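PDB 3AAI: copper homeostasis operon regulatory protein from Thermus thermophilus, which probably represses transcription of copper-homeostasis genes by binding their regulatory DNA, in a manner responsive to metal ions. Local coordinates for residues P10-E15 against G59-R64; A65-H70 against E85-A90. All blocks are in the same frame, centred on the assembly; numbering follows the deposited sequence.

Interaction 1: residues P10-E15 against G59-R64; sequences PKVREE and GEMVLR
Met-61, present as selenomethionine, reaches from its helix to both Val-12 and Glu-15, one helical turn apart on the facing helix. CB makes no contact with 10-15. The side chain leaves it anti to the backbone N (chi1 159°) and runs out extended, which brings CG to 3.9 Å from Val-12 CG1 as the two side chains slide past each other in opposite directions. The next atom, SE, lies at the aliphatic part of Glu-15, 3.8 Å from its CB. The position of CE, at the tip, is doubtful. The Met-61 and Glu-15 side chains cross at about a right angle. Glu-15 bends at chi2 (56°), which carries its carboxylate away from the selenium, so that this acidic residue contributes methylene groups to the contact. Val-12 CG1 also meets Val-62 CG2 at 4.1 Å, lodging between Met-61 and Val-62. No hydrogen bond or salt bridge joins the segments; they are held by apolar packing alone. Their axes are almost exactly antiparallel at 10.3 Å, with Val-12 level with Val-62. This is the pairing of the N-terminal turns of helix 10-34 with the later part of helix 41-69 in the all-helical CsoR fold. Leu-8, from the segment leading into helix 10-34, and Leu-45 of the second subunit pack on Val-62, tying the contact to the subunit interface.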
loop_
_atom_site.group_PDB
_atom_site.type_symbol
_atom_site.label_atom_id
_atom_site.label_comp_id
_atom_site.label_asym_id
_atom_site.label_seq_id
_atom_site.Cartn_x
_atom_site.Cartn_y
_atom_site.Cartn_z
ATOM N N PRO A 10 10.633 26.343 4.750
ATOM C CA PRO A 10 11.055 26.366 6.155
ATOM C C PRO A 10 9.926 26.028 7.138
ATOM O O PRO A 10 10.146 25.343 8.140
ATOM C CB PRO A 10 11.568 27.791 6.331
ATOM C CG PRO A 10 12.161 28.087 4.981
ATOM C CD PRO A 10 11.102 27.552 4.044
ATOM N N LYS A 11 8.721 26.515 6.853
ATOM C CA LYS A 11 7.573 26.256 7.715
ATOM C C LYS A 11 7.158 24.787 7.639
ATOM O O LYS A 11 6.634 24.223 8.606
ATOM C CB LYS A 11 6.408 27.155 7.317
ATOM N N VAL A 12 7.391 24.170 6.484
ATOM C CA VAL A 12 7.045 22.766 6.301
ATOM C C VAL A 12 8.065 21.918 7.050
ATOM O O VAL A 12 7.703 20.949 7.714
ATOM C CB VAL A 12 7.027 22.371 4.799
ATOM C CG1 VAL A 12 6.642 20.897 4.644
ATOM C CG2 VAL A 12 6.028 23.248 4.047
ATOM N N ARG A 13 9.340 22.285 6.951
ATOM C CA ARG A 13 10.380 21.543 7.658
ATOM C C ARG A 13 10.058 21.540 9.148
ATOM O O ARG A 13 10.180 20.511 9.819
ATOM C CB ARG A 13 11.759 22.179 7.457
ATOM C CG ARG A 13 12.365 21.983 6.082
ATOM C CD ARG A 13 13.815 22.461 6.055
ATOM N NE ARG A 13 13.941 23.889 6.339
ATOM C CZ ARG A 13 14.562 24.393 7.401
ATOM N NH1 ARG A 13 14.625 25.707 7.570
ATOM N NH2 ARG A 13 15.122 23.588 8.296
ATOM N N GLU A 14 9.649 22.703 9.654
ATOM C CA GLU A 14 9.313 22.864 11.064
ATOM C C GLU A 14 8.145 21.988 11.483
ATOM O O GLU A 14 8.225 21.282 12.487
ATOM C CB GLU A 14 8.986 24.330 11.374
ATOM C CG GLU A 14 10.164 25.279 11.216
ATOM C CD GLU A 14 9.837 26.694 11.660
ATOM O OE1 GLU A 14 10.724 27.568 11.551
ATOM O OE2 GLU A 14 8.696 26.929 12.117
ATOM N N GLU A 15 7.059 22.036 10.720
ATOM C CA GLU A 15 5.886 21.229 11.037
ATOM C C GLU A 15 6.243 19.746 10.928
ATOM O O GLU A 15 5.802 18.931 11.742
ATOM C CB GLU A 15 4.731 21.572 10.089
ATOM C CG GLU A 15 3.426 20.837 10.368
ATOM C CD GLU A 15 2.917 21.032 11.787
ATOM O OE1 GLU A 15 3.382 21.968 12.467
ATOM O OE2 GLU A 15 2.043 20.253 12.218
ATOM N N GLY A 59 4.456 12.795 4.939
ATOM C CA GLY A 59 4.844 12.671 3.545
ATOM C C GLY A 59 3.844 13.415 2.677
ATOM O O GLY A 59 4.205 14.032 1.673
ATOM N N GLU A 60 2.577 13.358 3.078
ATOM C CA GLU A 60 1.503 14.026 2.356
ATOM C C GLU A 60 1.713 15.532 2.359
ATOM O O GLU A 60 1.577 16.194 1.331
ATOM C CB GLU A 60 0.160 13.706 3.009
ATOM C CG GLU A 60 -1.042 14.160 2.205
ATOM C CD GLU A 60 -2.358 13.829 2.879
ATOM O OE1 GLU A 60 -2.461 12.731 3.464
ATOM O OE2 GLU A 60 -3.289 14.659 2.813
HETATM N N MSE A 61 2.030 16.070 3.531
HETATM C CA MSE A 61 2.261 17.500 3.676
HETATM C C MSE A 61 3.437 17.961 2.824
HETATM O O MSE A 61 3.349 18.964 2.119
HETATM C CB MSE A 61 2.533 17.828 5.139
HETATM C CG MSE A 61 3.257 19.142 5.356
HETATM SE SE MSE A 61 3.580 19.414 7.220
HETATM C CE MSE A 61 1.975 20.414 7.604
ATOM N N VAL A 62 4.540 17.226 2.904
ATOM C CA VAL A 62 5.733 17.557 2.138
ATOM C C VAL A 62 5.450 17.462 0.636
ATOM O O VAL A 62 5.856 18.336 -0.125
ATOM C CB VAL A 62 6.913 16.634 2.528
ATOM C CG1 VAL A 62 8.135 16.925 1.652
ATOM C CG2 VAL A 62 7.266 16.856 3.999
ATOM N N LEU A 63 4.745 16.416 0.210
ATOM C CA LEU A 63 4.422 16.271 -1.208
ATOM C C LEU A 63 3.598 17.467 -1.690
ATOM O O LEU A 63 3.930 18.096 -2.697
ATOM C CB LEU A 63 3.634 14.981 -1.460
ATOM C CG LEU A 63 3.082 14.809 -2.882
ATOM C CD1 LEU A 63 4.227 14.799 -3.886
ATOM C CD2 LEU A 63 2.283 13.516 -2.974
ATOM N N ARG A 64 2.529 17.773 -0.960
ATOM C CA ARG A 64 1.637 18.883 -1.292
ATOM C C ARG A 64 2.402 20.192 -1.526
ATOM O O ARG A 64 2.231 20.837 -2.560
ATOM C CB ARG A 64 0.600 19.060 -0.172
ATOM C CG ARG A 64 -0.528 20.034 -0.484
ATOM C CD ARG A 64 -1.491 20.155 0.694
ATOM N NE ARG A 64 -2.265 18.935 0.917
ATOM C CZ ARG A 64 -3.410 18.654 0.304
ATOM N NH1 ARG A 64 -3.929 19.508 -0.571
ATOM N NH2 ARG A 64 -4.036 17.513 0.556
#

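Interaction 2: residues A65-H70 against E85-A90; sequences AHLKDH and EELMEA
The turn of helix that presents Leu-87 to His-66 and Leu-67 is secured by a backbone bond from Ala-90 N to Glu-86 O (2.8 Å); across the contact itself no hydrogen bond forms, and the packing is apolar. Leu-87 sends its two methyl groups to different partners. With CG anti to the backbone N (chi1 -179°), the fork faces helix 41-69: CD1 lies 4.0 Å from His-66 CD2, meeting the imidazole obliquely, while CD2 lies 3.9 Å from Leu-67 CD2. The leucines cross at about a right angle, whereas His-66 and Leu-87 run past one another in opposite senses. Leu-67 starts out across the line between the helices, and its CD2 branch makes the approach. One face of the His-66 ring is covered by His-70, whose CD2 sits 3.9 Å above the plane, over the ring centre. In return, His-66 CE1 lies in the plane of the His-70 ring, at its edge. His-66 also packs on Cys-41 of the second subunit, a pairing consistent with the intersubunit metal site of CsoR repressors. The contact lets the short helix 80-91 lean on the C-terminal end of helix 41-69, across the unmodelled connection 71-78. Leu-67 and Leu-87 pack reciprocally on Leu-87 and Leu-67 of the third subunit, and Val-42 of the second subunit covers Glu-86 and Ala-90, placing helix 80-91 between neighbouring chains.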
loop_
_atom_site.group_PDB
_atom_site.type_symbol
_atom_site.label_atom_id
_atom_site.label_comp_id
_atom_site.label_asym_id
_atom_site.label_seq_id
_atom_site.Cartn_x
_atom_site.Cartn_y
_atom_site.Cartn_z
ATOM N N ALA A 65 3.246 20.580 -0.572
ATOM C CA ALA A 65 4.021 21.809 -0.705
ATOM C C ALA A 65 4.896 21.729 -1.953
ATOM O O ALA A 65 4.995 22.688 -2.722
ATOM C CB ALA A 65 4.887 22.026 0.536
ATOM N N HIS A 66 5.525 20.573 -2.145
ATOM C CA HIS A 66 6.384 20.331 -3.298
ATOM C C HIS A 66 5.581 20.561 -4.581
ATOM O O HIS A 66 6.066 21.189 -5.522
ATOM C CB HIS A 66 6.907 18.889 -3.249
ATOM C CG HIS A 66 7.877 18.542 -4.339
ATOM N ND1 HIS A 66 9.146 19.074 -4.410
ATOM C CD2 HIS A 66 7.776 17.678 -5.377
ATOM C CE1 HIS A 66 9.786 18.552 -5.442
ATOM N NE2 HIS A 66 8.976 17.702 -6.046
ATOM N N LEU A 67 4.346 20.067 -4.608
ATOM C CA LEU A 67 3.495 20.214 -5.780
ATOM C C LEU A 67 2.981 21.641 -5.988
ATOM O O LEU A 67 3.035 22.164 -7.101
ATOM C CB LEU A 67 2.311 19.247 -5.702
ATOM C CG LEU A 67 2.659 17.755 -5.666
ATOM C CD1 LEU A 67 1.379 16.948 -5.573
ATOM C CD2 LEU A 67 3.452 17.366 -6.912
ATOM N N LYS A 68 2.482 22.265 -4.925
ATOM C CA LYS A 68 1.968 23.629 -5.029
ATOM C C LYS A 68 3.008 24.527 -5.680
ATOM O O LYS A 68 2.676 25.458 -6.412
ATOM C CB LYS A 68 1.615 24.185 -3.648
ATOM C CG LYS A 68 0.429 23.516 -2.989
ATOM C CD LYS A 68 0.121 24.152 -1.644
ATOM C CE LYS A 68 -1.026 23.440 -0.944
ATOM N NZ LYS A 68 -2.261 23.433 -1.774
ATOM N N ASP A 69 4.270 24.223 -5.407
ATOM C CA ASP A 69 5.390 24.981 -5.941
ATOM C C ASP A 69 5.533 24.820 -7.455
ATOM O O ASP A 69 5.756 25.795 -8.172
ATOM C CB ASP A 69 6.675 24.528 -5.253
ATOM C CG ASP A 69 7.850 25.407 -5.589
ATOM O OD1 ASP A 69 8.189 25.524 -6.785
ATOM O OD2 ASP A 69 8.436 25.982 -4.649
ATOM N N HIS A 70 5.407 23.588 -7.937
ATOM C CA HIS A 70 5.533 23.299 -9.362
ATOM C C HIS A 70 4.191 23.373 -10.078
ATOM O O HIS A 70 3.182 23.753 -9.487
ATOM C CB HIS A 70 6.142 21.911 -9.560
ATOM C CG HIS A 70 7.498 21.750 -8.945
ATOM N ND1 HIS A 70 8.597 22.476 -9.359
ATOM C CD2 HIS A 70 7.937 20.933 -7.958
ATOM C CE1 HIS A 70 9.654 22.110 -8.654
ATOM N NE2 HIS A 70 9.280 21.176 -7.798
ATOM N N GLU A 85 10.818 12.915 -12.873
ATOM C CA GLU A 85 11.625 11.708 -12.717
ATOM C C GLU A 85 11.993 11.474 -11.257
ATOM O O GLU A 85 11.861 10.364 -10.742
ATOM C CB GLU A 85 12.902 11.810 -13.568
ATOM N N GLU A 86 12.455 12.527 -10.591
ATOM C CA GLU A 86 12.852 12.430 -9.189
ATOM C C GLU A 86 11.650 12.114 -8.301
ATOM O O GLU A 86 11.708 11.216 -7.458
ATOM C CB GLU A 86 13.515 13.732 -8.742
ATOM N N LEU A 87 10.562 12.853 -8.500
ATOM C CA LEU A 87 9.346 12.651 -7.723
ATOM C C LEU A 87 8.858 11.206 -7.798
ATOM O O LEU A 87 8.692 10.547 -6.770
ATOM C CB LEU A 87 8.245 13.585 -8.217
ATOM C CG LEU A 87 6.917 13.500 -7.459
ATOM C CD1 LEU A 87 7.151 13.748 -5.971
ATOM C CD2 LEU A 87 5.948 14.524 -8.026
HETATM N N MSE A 88 8.627 10.721 -9.018
HETATM C CA MSE A 88 8.159 9.356 -9.227
HETATM C C MSE A 88 9.120 8.386 -8.552
HETATM O O MSE A 88 8.718 7.333 -8.053
HETATM C CB MSE A 88 8.074 9.040 -10.726
HETATM C CG MSE A 88 7.090 9.900 -11.504
HETATM SE SE MSE A 88 5.242 9.701 -10.921
HETATM C CE MSE A 88 4.834 8.038 -11.827
ATOM N N GLU A 89 10.395 8.758 -8.539
ATOM C CA GLU A 89 11.429 7.945 -7.922
ATOM C C GLU A 89 11.205 7.906 -6.410
ATOM O O GLU A 89 11.357 6.863 -5.769
ATOM C CB GLU A 89 12.797 8.543 -8.240
ATOM C CG GLU A 89 13.968 7.664 -7.885
ATOM C CD GLU A 89 15.277 8.245 -8.378
ATOM O OE1 GLU A 89 15.408 8.448 -9.604
ATOM O OE2 GLU A 89 16.170 8.500 -7.546
ATOM N N ALA A 90 10.836 9.052 -5.846
ATOM C CA ALA A 90 10.579 9.150 -4.416
ATOM C C ALA A 90 9.281 8.419 -4.106
ATOM O O ALA A 90 9.224 7.599 -3.194
ATOM C CB ALA A 90 10.474 10.612 -3.996
#

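How the interactions relate
Both contacts draw on helix 41-69, using consecutive turns of it: interaction 1 brings in helix 10-34 and interaction 2 helix 80-91. Their centres lie about 12 Å apart, and they touch where Leu-63 CD1 meets Leu-87 CD1 at 3.7 Å and where Val-12 CG2 meets Ala-65 CB at 3.9 Å. Interaction 1 is the more extensive, burying 179 Å² against 97 Å², yet it is only partly buried, with the methylenes of an acidic residue at its margin. Interaction 2 is smaller and more deeply enclosed, joining leucines with a histidine. Each also meets the second subunit, and neither is bridged by a hydrogen bond.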